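Local coordinates for protein triphenylmethane reductase (Citrobacter sp., PDB 2JL1) that probably uses NADPH to reduce and decolourise triphenylmethane dyes, binding NADP in a Rossmann-type domain of the NmrA-like family, at residues 4-9 against 68-73; 29-34 against 45-50. All blocks are in the same frame, centred on the assembly; numbering follows the deposited sequence.

Interaction 1: 4-9 against 68-73. With NAP (NADP nicotinamide-adenine-dinucleotide phosphate), chain B.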
ATOM      1  N   ALA A   4     -11.323  18.134 -10.276  1.00 25.35           N
ATOM      2  CA  ALA A   4     -12.186  17.761  -9.174  1.00 24.59           C
ATOM      3  C   ALA A   4     -11.343  17.654  -7.918  1.00 24.77           C
ATOM      4  O   ALA A   4     -10.186  17.214  -7.977  1.00 24.97           O
ATOM      5  CB  ALA A   4     -12.863  16.449  -9.450  1.00 24.68           C
ATOM      6  N   VAL A   5     -11.924  18.061  -6.798  1.00 23.89           N
ATOM      7  CA  VAL A   5     -11.222  18.097  -5.509  1.00 23.79           C
ATOM      8  C   VAL A   5     -12.097  17.363  -4.528  1.00 23.12           C
ATOM      9  O   VAL A   5     -13.229  17.796  -4.261  1.00 23.15           O
ATOM     10  CB  VAL A   5     -11.019  19.554  -5.032  1.00 23.72           C
ATOM     11  CG1 VAL A   5     -10.271  19.632  -3.683  1.00 23.58           C
ATOM     12  CG2 VAL A   5     -10.288  20.389  -6.091  1.00 25.15           C
ATOM     13  N   THR A   6     -11.603  16.249  -4.000  1.00 23.16           N
ATOM     14  CA  THR A   6     -12.296  15.563  -2.899  1.00 23.70           C
ATOM     15  C   THR A   6     -11.987  16.288  -1.585  1.00 24.29           C
ATOM     16  O   THR A   6     -11.110  17.129  -1.560  1.00 23.73           O
ATOM     17  CB  THR A   6     -11.955  14.055  -2.833  1.00 24.30           C
ATOM     18  OG1 THR A   6     -10.674  13.866  -2.204  1.00 24.59           O
ATOM     19  CG2 THR A   6     -11.942  13.459  -4.246  1.00 24.60           C
ATOM     20  N   GLY A   7     -12.685  15.972  -0.494  1.00 24.45           N
ATOM     21  CA  GLY A   7     -12.507  16.745   0.755  1.00 25.92           C
ATOM     22  C   GLY A   7     -12.735  18.264   0.620  1.00 26.17           C
ATOM     23  O   GLY A   7     -12.200  19.078   1.408  1.00 25.49           O
ATOM     24  N   ALA A   8     -13.560  18.643  -0.355  1.00 26.31           N
ATOM     25  CA  ALA A   8     -13.704  20.059  -0.754  1.00 26.55           C
ATOM     26  C   ALA A   8     -14.252  21.024   0.306  1.00 26.97           C
ATOM     27  O   ALA A   8     -13.983  22.222   0.219  1.00 27.11           O
ATOM     28  CB  ALA A   8     -14.493  20.191  -2.047  1.00 26.88           C
ATOM     29  N   THR A   9     -15.016  20.513   1.278  1.00 26.57           N
ATOM     30  CA  THR A   9     -15.516  21.328   2.390  1.00 27.41           C
ATOM     31  C   THR A   9     -14.550  21.332   3.586  1.00 27.04           C
ATOM     32  O   THR A   9     -14.772  22.040   4.577  1.00 27.36           O
ATOM     33  CB  THR A   9     -16.905  20.853   2.898  1.00 27.42           C
ATOM     34  OG1 THR A   9     -16.824  19.473   3.281  1.00 30.27           O
ATOM     35  CG2 THR A   9     -17.964  21.009   1.830  1.00 28.58           C
ATOM     36  N   SER A  68     -11.253  14.906 -15.704  1.00 29.65           N
ATOM     37  CA  SER A  68      -9.946  14.816 -16.320  1.00 29.86           C
ATOM     38  C   SER A  68      -8.844  14.717 -15.260  1.00 29.20           C
ATOM     39  O   SER A  68      -8.069  13.762 -15.255  1.00 28.83           O
ATOM     40  CB  SER A  68      -9.719  16.036 -17.210  1.00 29.89           C
ATOM     41  OG  SER A  68      -8.385  16.066 -17.675  1.00 33.05           O
ATOM     42  N   LYS A  69      -8.792  15.693 -14.357  1.00 28.75           N
ATOM     43  CA  LYS A  69      -7.801  15.691 -13.272  1.00 28.11           C
ATOM     44  C   LYS A  69      -8.454  15.600 -11.894  1.00 27.12           C
ATOM     45  O   LYS A  69      -9.320  16.411 -11.565  1.00 27.19           O
ATOM     46  CB  LYS A  69      -6.966  16.968 -13.323  1.00 28.52           C
ATOM     47  CG  LYS A  69      -6.092  17.119 -14.535  1.00 31.25           C
ATOM     48  CD  LYS A  69      -5.619  18.560 -14.661  1.00 35.15           C
ATOM     49  CE  LYS A  69      -4.384  18.669 -15.524  1.00 36.11           C
ATOM     50  NZ  LYS A  69      -4.216  20.079 -15.976  1.00 40.35           N
ATOM     51  N   LEU A  70      -7.992  14.655 -11.071  1.00 25.75           N
ATOM     52  CA  LEU A  70      -8.560  14.453  -9.730  1.00 24.10           C
ATOM     53  C   LEU A  70      -7.555  14.774  -8.642  1.00 23.48           C
ATOM     54  O   LEU A  70      -6.453  14.210  -8.622  1.00 23.47           O
ATOM     55  CB  LEU A  70      -9.058  13.005  -9.549  1.00 23.82           C
ATOM     56  CG  LEU A  70      -9.615  12.648  -8.157  1.00 23.32           C
ATOM     57  CD1 LEU A  70     -10.896  13.425  -7.836  1.00 20.04           C
ATOM     58  CD2 LEU A  70      -9.806  11.137  -7.960  1.00 23.76           C
ATOM     59  N   LEU A  71      -7.924  15.676  -7.732  1.00 22.85           N
ATOM     60  CA  LEU A  71      -7.122  15.842  -6.506  1.00 21.74           C
ATOM     61  C   LEU A  71      -7.794  15.033  -5.400  1.00 21.78           C
ATOM     62  O   LEU A  71      -8.867  15.394  -4.902  1.00 21.89           O
ATOM     63  CB  LEU A  71      -6.932  17.306  -6.118  1.00 21.63           C
ATOM     64  CG  LEU A  71      -6.141  17.492  -4.797  1.00 19.97           C
ATOM     65  CD1 LEU A  71      -4.663  17.015  -4.935  1.00 19.09           C
ATOM     66  CD2 LEU A  71      -6.202  18.918  -4.308  1.00 17.77           C
ATOM     67  N   PHE A  72      -7.145  13.926  -5.047  1.00 21.04           N
ATOM     68  CA  PHE A  72      -7.605  13.005  -4.044  1.00 20.79           C
ATOM     69  C   PHE A  72      -6.960  13.500  -2.731  1.00 20.70           C
ATOM     70  O   PHE A  72      -5.763  13.356  -2.531  1.00 20.93           O
ATOM     71  CB  PHE A  72      -7.131  11.604  -4.458  1.00 20.75           C
ATOM     72  CG  PHE A  72      -7.352  10.522  -3.426  1.00 19.86           C
ATOM     73  CD1 PHE A  72      -8.107  10.758  -2.274  1.00 20.65           C
ATOM     74  CD2 PHE A  72      -6.813   9.255  -3.626  1.00 20.06           C
ATOM     75  CE1 PHE A  72      -8.290   9.762  -1.314  1.00 21.01           C
ATOM     76  CE2 PHE A  72      -7.018   8.245  -2.681  1.00 22.84           C
ATOM     77  CZ  PHE A  72      -7.750   8.528  -1.508  1.00 19.37           C
ATOM     78  N   ILE A  73      -7.749  14.151  -1.878  1.00 21.55           N
ATOM     79  CA  ILE A  73      -7.258  14.611  -0.578  1.00 22.04           C
ATOM     80  C   ILE A  73      -7.569  13.497   0.399  1.00 22.86           C
ATOM     81  O   ILE A  73      -8.692  13.012   0.425  1.00 21.81           O
ATOM     82  CB  ILE A  73      -7.922  15.952  -0.150  1.00 22.64           C
ATOM     83  CG1 ILE A  73      -7.501  17.087  -1.108  1.00 21.40           C
ATOM     84  CG2 ILE A  73      -7.637  16.261   1.364  1.00 22.46           C
ATOM     85  CD1 ILE A  73      -8.121  18.447  -0.777  1.00 23.21           C
TER
HETATM   86  PA  NAP B1288     -10.347  18.384   7.414  1.00 36.33           P
HETATM   87  O1A NAP B1288     -10.593  17.652   8.687  1.00 36.71           O
HETATM   88  O2A NAP B1288     -10.666  19.827   7.446  1.00 33.47           O
HETATM   89  O5B NAP B1288     -11.117  17.703   6.195  1.00 36.23           O
HETATM   90  C5B NAP B1288     -11.272  16.310   6.032  1.00 38.62           C
HETATM   91  C4B NAP B1288     -12.214  16.171   4.846  1.00 38.50           C
HETATM   92  O4B NAP B1288     -12.475  14.802   4.562  1.00 40.48           O
HETATM   93  C3B NAP B1288     -13.544  16.842   5.192  1.00 38.56           C
HETATM   94  O3B NAP B1288     -13.955  17.649   4.120  1.00 35.97           O
HETATM   95  C2B NAP B1288     -14.501  15.693   5.341  1.00 39.72           C
HETATM   96  O2B NAP B1288     -15.759  16.027   4.844  1.00 43.53           O
HETATM   97  C1B NAP B1288     -13.875  14.661   4.426  1.00 37.27           C
HETATM   98  N9A NAP B1288     -14.395  13.328   4.756  1.00 35.60           N
HETATM   99  C8A NAP B1288     -14.425  12.707   5.975  1.00 35.30           C
HETATM  100  N7A NAP B1288     -15.002  11.494   5.808  1.00 36.35           N
HETATM  101  C5A NAP B1288     -15.356  11.354   4.509  1.00 34.60           C
HETATM  102  C6A NAP B1288     -15.981  10.327   3.802  1.00 35.09           C
HETATM  103  N6A NAP B1288     -16.362   9.207   4.412  1.00 34.45           N
HETATM  104  N1A NAP B1288     -16.204  10.483   2.454  1.00 34.41           N
HETATM  105  C2A NAP B1288     -15.827  11.643   1.813  1.00 33.61           C
HETATM  106  N3A NAP B1288     -15.204  12.653   2.510  1.00 33.67           N
HETATM  107  C4A NAP B1288     -14.980  12.506   3.840  1.00 34.70           C
HETATM  108  O3  NAP B1288      -8.780  18.163   7.042  1.00 34.94           O
HETATM  109  PN  NAP B1288      -7.699  19.179   6.418  1.00 35.18           P
HETATM  110  O1N NAP B1288      -8.330  19.804   5.243  1.00 32.01           O
HETATM  111  O2N NAP B1288      -7.153  20.034   7.508  1.00 35.10           O
HETATM  112  O5D NAP B1288      -6.554  18.143   5.856  1.00 34.42           O
HETATM  113  C5D NAP B1288      -6.850  17.285   4.763  1.00 36.46           C
HETATM  114  C4D NAP B1288      -6.361  15.843   4.944  1.00 37.74           C
HETATM  115  O4D NAP B1288      -4.982  15.855   5.272  1.00 39.24           O
HETATM  116  C3D NAP B1288      -7.060  15.117   6.096  1.00 38.77           C
HETATM  117  O3D NAP B1288      -8.200  14.386   5.721  1.00 38.26           O
HETATM  118  C2D NAP B1288      -5.991  14.210   6.675  1.00 39.87           C
HETATM  119  O2D NAP B1288      -5.938  12.926   6.089  1.00 41.63           O
HETATM  120  C1D NAP B1288      -4.707  14.922   6.307  1.00 41.70           C
HETATM  121  N1N NAP B1288      -4.164  15.547   7.524  1.00 43.62           N
HETATM  122  C2N NAP B1288      -2.889  16.013   7.458  1.00 45.88           C
HETATM  123  C3N NAP B1288      -2.304  16.563   8.562  1.00 45.73           C
HETATM  124  C7N NAP B1288      -0.920  17.052   8.506  1.00 45.88           C
HETATM  125  O7N NAP B1288      -0.441  17.727   9.666  1.00 45.63           O
HETATM  126  N7N NAP B1288      -0.215  16.788   7.399  1.00 43.55           N
HETATM  127  C4N NAP B1288      -3.055  16.741   9.743  1.00 46.53           C
HETATM  128  C5N NAP B1288      -4.371  16.353   9.767  1.00 46.88           C
HETATM  129  C6N NAP B1288      -4.911  15.697   8.655  1.00 45.79           C
HETATM  130  P2B NAP B1288     -16.938  16.570   5.804  1.00 49.09           P
HETATM  131  O1X NAP B1288     -16.935  18.084   5.706  1.00 47.46           O
HETATM  132  O2X NAP B1288     -16.739  16.161   7.254  1.00 46.44           O
HETATM  133  O3X NAP B1288     -18.212  15.969   5.246  1.00 48.15           O

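Interaction 2: 29-34 against 45-50. With NAP (NADP nicotinamide-adenine-dinucleotide phosphate), chain B.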
ATOM      1  N   ILE A  29     -13.993  23.734 -12.173  1.00 30.08           N
ATOM      2  CA  ILE A  29     -13.688  23.105 -10.895  1.00 28.60           C
ATOM      3  C   ILE A  29     -14.907  22.309 -10.433  1.00 28.01           C
ATOM      4  O   ILE A  29     -16.026  22.784 -10.562  1.00 27.55           O
ATOM      5  CB  ILE A  29     -13.318  24.177  -9.834  1.00 28.44           C
ATOM      6  CG1 ILE A  29     -12.172  25.058 -10.351  1.00 27.59           C
ATOM      7  CG2 ILE A  29     -12.986  23.529  -8.483  1.00 28.14           C
ATOM      8  CD1 ILE A  29     -12.011  26.384  -9.628  1.00 27.23           C
ATOM      9  N   ILE A  30     -14.680  21.107  -9.891  1.00 26.81           N
ATOM     10  CA  ILE A  30     -15.737  20.277  -9.307  1.00 25.85           C
ATOM     11  C   ILE A  30     -15.409  19.944  -7.851  1.00 25.98           C
ATOM     12  O   ILE A  30     -14.384  19.314  -7.557  1.00 25.80           O
ATOM     13  CB  ILE A  30     -15.940  18.945 -10.066  1.00 25.83           C
ATOM     14  CG1 ILE A  30     -16.272  19.182 -11.546  1.00 25.24           C
ATOM     15  CG2 ILE A  30     -17.049  18.124  -9.418  1.00 26.22           C
ATOM     16  CD1 ILE A  30     -16.086  17.957 -12.408  1.00 23.94           C
ATOM     17  N   ALA A  31     -16.270  20.382  -6.946  1.00 25.54           N
ATOM     18  CA  ALA A  31     -16.123  20.057  -5.549  1.00 25.56           C
ATOM     19  C   ALA A  31     -16.812  18.728  -5.318  1.00 25.98           C
ATOM     20  O   ALA A  31     -18.004  18.578  -5.605  1.00 24.70           O
ATOM     21  CB  ALA A  31     -16.734  21.134  -4.683  1.00 26.04           C
ATOM     22  N   ILE A  32     -16.045  17.750  -4.839  1.00 25.78           N
ATOM     23  CA  ILE A  32     -16.599  16.464  -4.471  1.00 26.87           C
ATOM     24  C   ILE A  32     -16.603  16.416  -2.951  1.00 27.27           C
ATOM     25  O   ILE A  32     -15.573  16.631  -2.295  1.00 27.61           O
ATOM     26  CB  ILE A  32     -15.840  15.282  -5.123  1.00 27.09           C
ATOM     27  CG1 ILE A  32     -16.011  15.337  -6.643  1.00 28.24           C
ATOM     28  CG2 ILE A  32     -16.385  13.953  -4.617  1.00 27.31           C
ATOM     29  CD1 ILE A  32     -14.984  14.553  -7.430  1.00 29.40           C
ATOM     30  N   VAL A  33     -17.780  16.159  -2.402  1.00 27.85           N
ATOM     31  CA  VAL A  33     -18.066  16.325  -0.966  1.00 28.69           C
ATOM     32  C   VAL A  33     -18.951  15.189  -0.423  1.00 28.67           C
ATOM     33  O   VAL A  33     -19.704  14.575  -1.166  1.00 28.48           O
ATOM     34  CB  VAL A  33     -18.796  17.701  -0.693  1.00 28.27           C
ATOM     35  CG1 VAL A  33     -17.898  18.868  -1.002  1.00 29.38           C
ATOM     36  CG2 VAL A  33     -20.076  17.823  -1.498  1.00 28.35           C
ATOM     37  N   ARG A  34     -18.856  14.917   0.873  1.00 29.67           N
ATOM     38  CA  ARG A  34     -19.749  13.952   1.530  1.00 31.17           C
ATOM     39  C   ARG A  34     -21.103  14.594   1.910  1.00 31.08           C
ATOM     40  O   ARG A  34     -22.173  13.983   1.758  1.00 31.22           O
ATOM     41  CB  ARG A  34     -19.042  13.354   2.760  1.00 31.49           C
ATOM     42  CG  ARG A  34     -19.921  12.450   3.621  1.00 33.34           C
ATOM     43  CD  ARG A  34     -19.121  11.808   4.749  1.00 34.64           C
ATOM     44  NE  ARG A  34     -18.480  12.776   5.636  1.00 38.42           N
ATOM     45  CZ  ARG A  34     -18.005  12.476   6.844  1.00 41.25           C
ATOM     46  NH1 ARG A  34     -18.117  11.233   7.306  1.00 41.69           N
ATOM     47  NH2 ARG A  34     -17.428  13.415   7.596  1.00 41.95           N
ATOM     48  N   GLN A  45     -20.245  30.344  -5.682  1.00 40.19           N
ATOM     49  CA  GLN A  45     -19.087  30.825  -6.440  1.00 39.11           C
ATOM     50  C   GLN A  45     -19.026  30.268  -7.870  1.00 38.15           C
ATOM     51  O   GLN A  45     -18.131  30.624  -8.639  1.00 37.96           O
ATOM     52  CB  GLN A  45     -17.795  30.523  -5.682  1.00 39.23           C
ATOM     53  CG  GLN A  45     -17.664  31.300  -4.396  1.00 40.21           C
ATOM     54  CD  GLN A  45     -16.412  30.949  -3.642  1.00 41.59           C
ATOM     55  OE1 GLN A  45     -16.361  29.948  -2.927  1.00 42.23           O
ATOM     56  NE2 GLN A  45     -15.386  31.780  -3.790  1.00 42.14           N
ATOM     57  N   GLY A  46     -19.978  29.398  -8.210  1.00 36.97           N
ATOM     58  CA  GLY A  46     -20.071  28.815  -9.550  1.00 35.31           C
ATOM     59  C   GLY A  46     -19.319  27.499  -9.696  1.00 33.83           C
ATOM     60  O   GLY A  46     -19.118  27.017 -10.810  1.00 33.51           O
ATOM     61  N   VAL A  47     -18.899  26.923  -8.570  1.00 32.79           N
ATOM     62  CA  VAL A  47     -18.221  25.631  -8.559  1.00 31.37           C
ATOM     63  C   VAL A  47     -19.273  24.529  -8.486  1.00 30.84           C
ATOM     64  O   VAL A  47     -20.154  24.558  -7.626  1.00 29.90           O
ATOM     65  CB  VAL A  47     -17.216  25.511  -7.377  1.00 31.73           C
ATOM     66  CG1 VAL A  47     -16.565  24.109  -7.337  1.00 31.51           C
ATOM     67  CG2 VAL A  47     -16.140  26.590  -7.470  1.00 31.21           C
ATOM     68  N   GLU A  48     -19.181  23.568  -9.406  1.00 30.25           N
ATOM     69  CA  GLU A  48     -20.085  22.418  -9.424  1.00 29.89           C
ATOM     70  C   GLU A  48     -19.808  21.509  -8.232  1.00 28.45           C
ATOM     71  O   GLU A  48     -18.658  21.169  -7.955  1.00 29.04           O
ATOM     72  CB  GLU A  48     -19.935  21.626 -10.732  1.00 29.65           C
ATOM     73  CG  GLU A  48     -20.978  20.499 -10.905  1.00 30.97           C
ATOM     74  CD  GLU A  48     -20.653  19.545 -12.046  1.00 32.07           C
ATOM     75  OE1 GLU A  48     -21.153  18.397 -12.037  1.00 34.06           O
ATOM     76  OE2 GLU A  48     -19.889  19.935 -12.955  1.00 34.78           O
ATOM     77  N   VAL A  49     -20.869  21.113  -7.540  1.00 27.14           N
ATOM     78  CA  VAL A  49     -20.774  20.246  -6.351  1.00 25.61           C
ATOM     79  C   VAL A  49     -21.280  18.854  -6.732  1.00 25.13           C
ATOM     80  O   VAL A  49     -22.321  18.728  -7.368  1.00 24.18           O
ATOM     81  CB  VAL A  49     -21.642  20.807  -5.174  1.00 25.04           C
ATOM     82  CG1 VAL A  49     -21.842  19.769  -4.073  1.00 25.25           C
ATOM     83  CG2 VAL A  49     -21.056  22.103  -4.607  1.00 24.80           C
ATOM     84  N   ARG A  50     -20.550  17.812  -6.352  1.00 24.70           N
ATOM     85  CA  ARG A  50     -21.035  16.435  -6.524  1.00 24.38           C
ATOM     86  C   ARG A  50     -20.871  15.696  -5.221  1.00 24.46           C
ATOM     87  O   ARG A  50     -19.955  15.981  -4.471  1.00 24.06           O
ATOM     88  CB  ARG A  50     -20.254  15.696  -7.605  1.00 24.13           C
ATOM     89  CG  ARG A  50     -20.452  16.233  -8.987  1.00 23.80           C
ATOM     90  CD  ARG A  50     -19.552  15.520  -9.963  1.00 23.95           C
ATOM     91  NE  ARG A  50     -19.731  16.031 -11.316  1.00 24.09           N
ATOM     92  CZ  ARG A  50     -19.194  15.495 -12.416  1.00 27.39           C
ATOM     93  NH1 ARG A  50     -18.413  14.416 -12.338  1.00 26.63           N
ATOM     94  NH2 ARG A  50     -19.434  16.048 -13.612  1.00 24.43           N
TER
HETATM   95  PA  NAP B1288     -10.347  18.384   7.414  1.00 36.33           P
HETATM   96  O1A NAP B1288     -10.593  17.652   8.687  1.00 36.71           O
HETATM   97  O2A NAP B1288     -10.666  19.827   7.446  1.00 33.47           O
HETATM   98  O5B NAP B1288     -11.117  17.703   6.195  1.00 36.23           O
HETATM   99  C5B NAP B1288     -11.272  16.310   6.032  1.00 38.62           C
HETATM  100  C4B NAP B1288     -12.214  16.171   4.846  1.00 38.50           C
HETATM  101  O4B NAP B1288     -12.475  14.802   4.562  1.00 40.48           O
HETATM  102  C3B NAP B1288     -13.544  16.842   5.192  1.00 38.56           C
HETATM  103  O3B NAP B1288     -13.955  17.649   4.120  1.00 35.97           O
HETATM  104  C2B NAP B1288     -14.501  15.693   5.341  1.00 39.72           C
HETATM  105  O2B NAP B1288     -15.759  16.027   4.844  1.00 43.53           O
HETATM  106  C1B NAP B1288     -13.875  14.661   4.426  1.00 37.27           C
HETATM  107  N9A NAP B1288     -14.395  13.328   4.756  1.00 35.60           N
HETATM  108  C8A NAP B1288     -14.425  12.707   5.975  1.00 35.30           C
HETATM  109  N7A NAP B1288     -15.002  11.494   5.808  1.00 36.35           N
HETATM  110  C5A NAP B1288     -15.356  11.354   4.509  1.00 34.60           C
HETATM  111  C6A NAP B1288     -15.981  10.327   3.802  1.00 35.09           C
HETATM  112  N6A NAP B1288     -16.362   9.207   4.412  1.00 34.45           N
HETATM  113  N1A NAP B1288     -16.204  10.483   2.454  1.00 34.41           N
HETATM  114  C2A NAP B1288     -15.827  11.643   1.813  1.00 33.61           C
HETATM  115  N3A NAP B1288     -15.204  12.653   2.510  1.00 33.67           N
HETATM  116  C4A NAP B1288     -14.980  12.506   3.840  1.00 34.70           C
HETATM  117  O3  NAP B1288      -8.780  18.163   7.042  1.00 34.94           O
HETATM  118  PN  NAP B1288      -7.699  19.179   6.418  1.00 35.18           P
HETATM  119  O1N NAP B1288      -8.330  19.804   5.243  1.00 32.01           O
HETATM  120  O2N NAP B1288      -7.153  20.034   7.508  1.00 35.10           O
HETATM  121  O5D NAP B1288      -6.554  18.143   5.856  1.00 34.42           O
HETATM  122  C5D NAP B1288      -6.850  17.285   4.763  1.00 36.46           C
HETATM  123  C4D NAP B1288      -6.361  15.843   4.944  1.00 37.74           C
HETATM  124  O4D NAP B1288      -4.982  15.855   5.272  1.00 39.24           O
HETATM  125  C3D NAP B1288      -7.060  15.117   6.096  1.00 38.77           C
HETATM  126  O3D NAP B1288      -8.200  14.386   5.721  1.00 38.26           O
HETATM  127  C2D NAP B1288      -5.991  14.210   6.675  1.00 39.87           C
HETATM  128  O2D NAP B1288      -5.938  12.926   6.089  1.00 41.63           O
HETATM  129  C1D NAP B1288      -4.707  14.922   6.307  1.00 41.70           C
HETATM  130  N1N NAP B1288      -4.164  15.547   7.524  1.00 43.62           N
HETATM  131  C2N NAP B1288      -2.889  16.013   7.458  1.00 45.88           C
HETATM  132  C3N NAP B1288      -2.304  16.563   8.562  1.00 45.73           C
HETATM  133  C7N NAP B1288      -0.920  17.052   8.506  1.00 45.88           C
HETATM  134  O7N NAP B1288      -0.441  17.727   9.666  1.00 45.63           O
HETATM  135  N7N NAP B1288      -0.215  16.788   7.399  1.00 43.55           N
HETATM  136  C4N NAP B1288      -3.055  16.741   9.743  1.00 46.53           C
HETATM  137  C5N NAP B1288      -4.371  16.353   9.767  1.00 46.88           C
HETATM  138  C6N NAP B1288      -4.911  15.697   8.655  1.00 45.79           C
HETATM  139  P2B NAP B1288     -16.938  16.570   5.804  1.00 49.09           P
HETATM  140  O1X NAP B1288     -16.935  18.084   5.706  1.00 47.46           O
HETATM  141  O2X NAP B1288     -16.739  16.161   7.254  1.00 46.44           O
HETATM  142  O3X NAP B1288     -18.212  15.969   5.246  1.00 48.15           O

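Interaction 1: 4-9 against 68-73
In the middle of the NADP-binding Rossmann sheet, Ala4 and Val5 of strand 3-5 pair in parallel with Leu70 and Leu71 of strand 69-72. Within 4-9 the first rung is Ala4 N, which donates a hydrogen bond to Lys69 O at 2.9 Å. Ala4 O receives Leu71 N at 2.7 Å, and Thr6 N reaches Leu71 O at 3.0 Å. Beyond this point a side chain carries on the pattern: Thr6 OG1 accepts a hydrogen bond from Ile73 N at 3.0 Å. Chi1 of 79° sets the hydroxyl between the backbone N and the carbonyl carbon, near the plane of the Phe72 ring at its edge, where it also hydrogen-bonds Tyr54 OH, itself part of the cofactor site. Threonine suits this place doubly, because its methyl CG2 meets Leu70 CD1 at 3.7 Å, the two side chains crossing at about a right angle.

On the face bearing Val5, its CG1 is turned anti to the backbone N (chi1 -179°) and meets Ile73 CD1 at 3.8 Å, while the Leu71 side chain runs alongside. Val16 of helix 11-20 covers both Val5 and Leu71. The glycine-rich GxxGxxG motif of the fold begins just after strand 3-5 and runs into helix 11-20. Its first glycine, Gly7, easily adopts a positive phi of 56°, and its lack of a side chain avoids crowding Ile73 CG2. Thr9, further round the turn, donates from OG1 to O1X of the NADP 2'-phosphate at 2.8 Å. From the other strand, Ile73 CG2 packs on ribose carbon C5D of the cofactor at 3.6 Å.

Interaction 2: 29-34 against 45-50
Arg50 lies across Ile30 where border strand 48-51 pairs with strand 29-33. Its CB starts 4.2 Å from Ala31 O. CG, CD and NE then run extended along the Ile30 methyl CG2, with CD nearest at 3.7 Å. At the tip CZ and NH2 meet Ile30 CD1, which sits 3.9 Å above the guanidinium plane, over its centre. NE donates to Glu48 OE1 at 2.9 Å in a salt bridge along its own strand. The oxygen lies in the guanidinium plane, yet is met 53° out of the carboxylate plane, and NH2 adds a weak bond to it. NH1 turns to the carbonyls of Ala63 and Ala65, which helps fix the rotation. The aliphatic stem suits the isoleucine, the charged head these acceptors.

Beneath runs the parallel ladder of a beta-alpha-beta unit: Ala31 N binds Glu48 O at 2.7 Å, Ala31 O takes Arg50 N at 2.8 Å, and Val33 N reaches Arg50 O at 3.0 Å. Small Ala31 fits on the other face beside Val47 and Val49; Val33 crosses Val49 at about a right angle, CG2 to CG1 3.7 Å. Past the strand end, Arg34 grips the NADP 2'-phosphate through NE and NH2 while adenine N7A lies over its guanidinium. The two arginines differ: Arg50 pairs with Glu48 and backbone carbonyls, Arg34 with the phosphate that distinguishes NADP from NAD, consistent with a preference for NADP.

How the interactions relate
Both contacts are parallel strand pairs of one seven-stranded sheet, and strand 3-5 is joined to strand 29-33 by backbone hydrogen bonds from Val5 N to Ile30 O and from Ile32 N to Val5 O. Interaction 1 occupies the interior, so its side chains are largely apolar and its buried threonine hydroxyl has protein partners. Interaction 2 includes an outermost strand of the sheet within this chain, where one flank can carry a charged pair beside solvent. Along the chain, 29-34 and 45-50 fall within the loop that interaction 1 closes. Both interactions reach the cofactor: a hydroxyl from 4-9 and a guanidinium from 29-34 bind the same 2'-phosphate, and 68-73 lays an isoleucine methyl on a ribose.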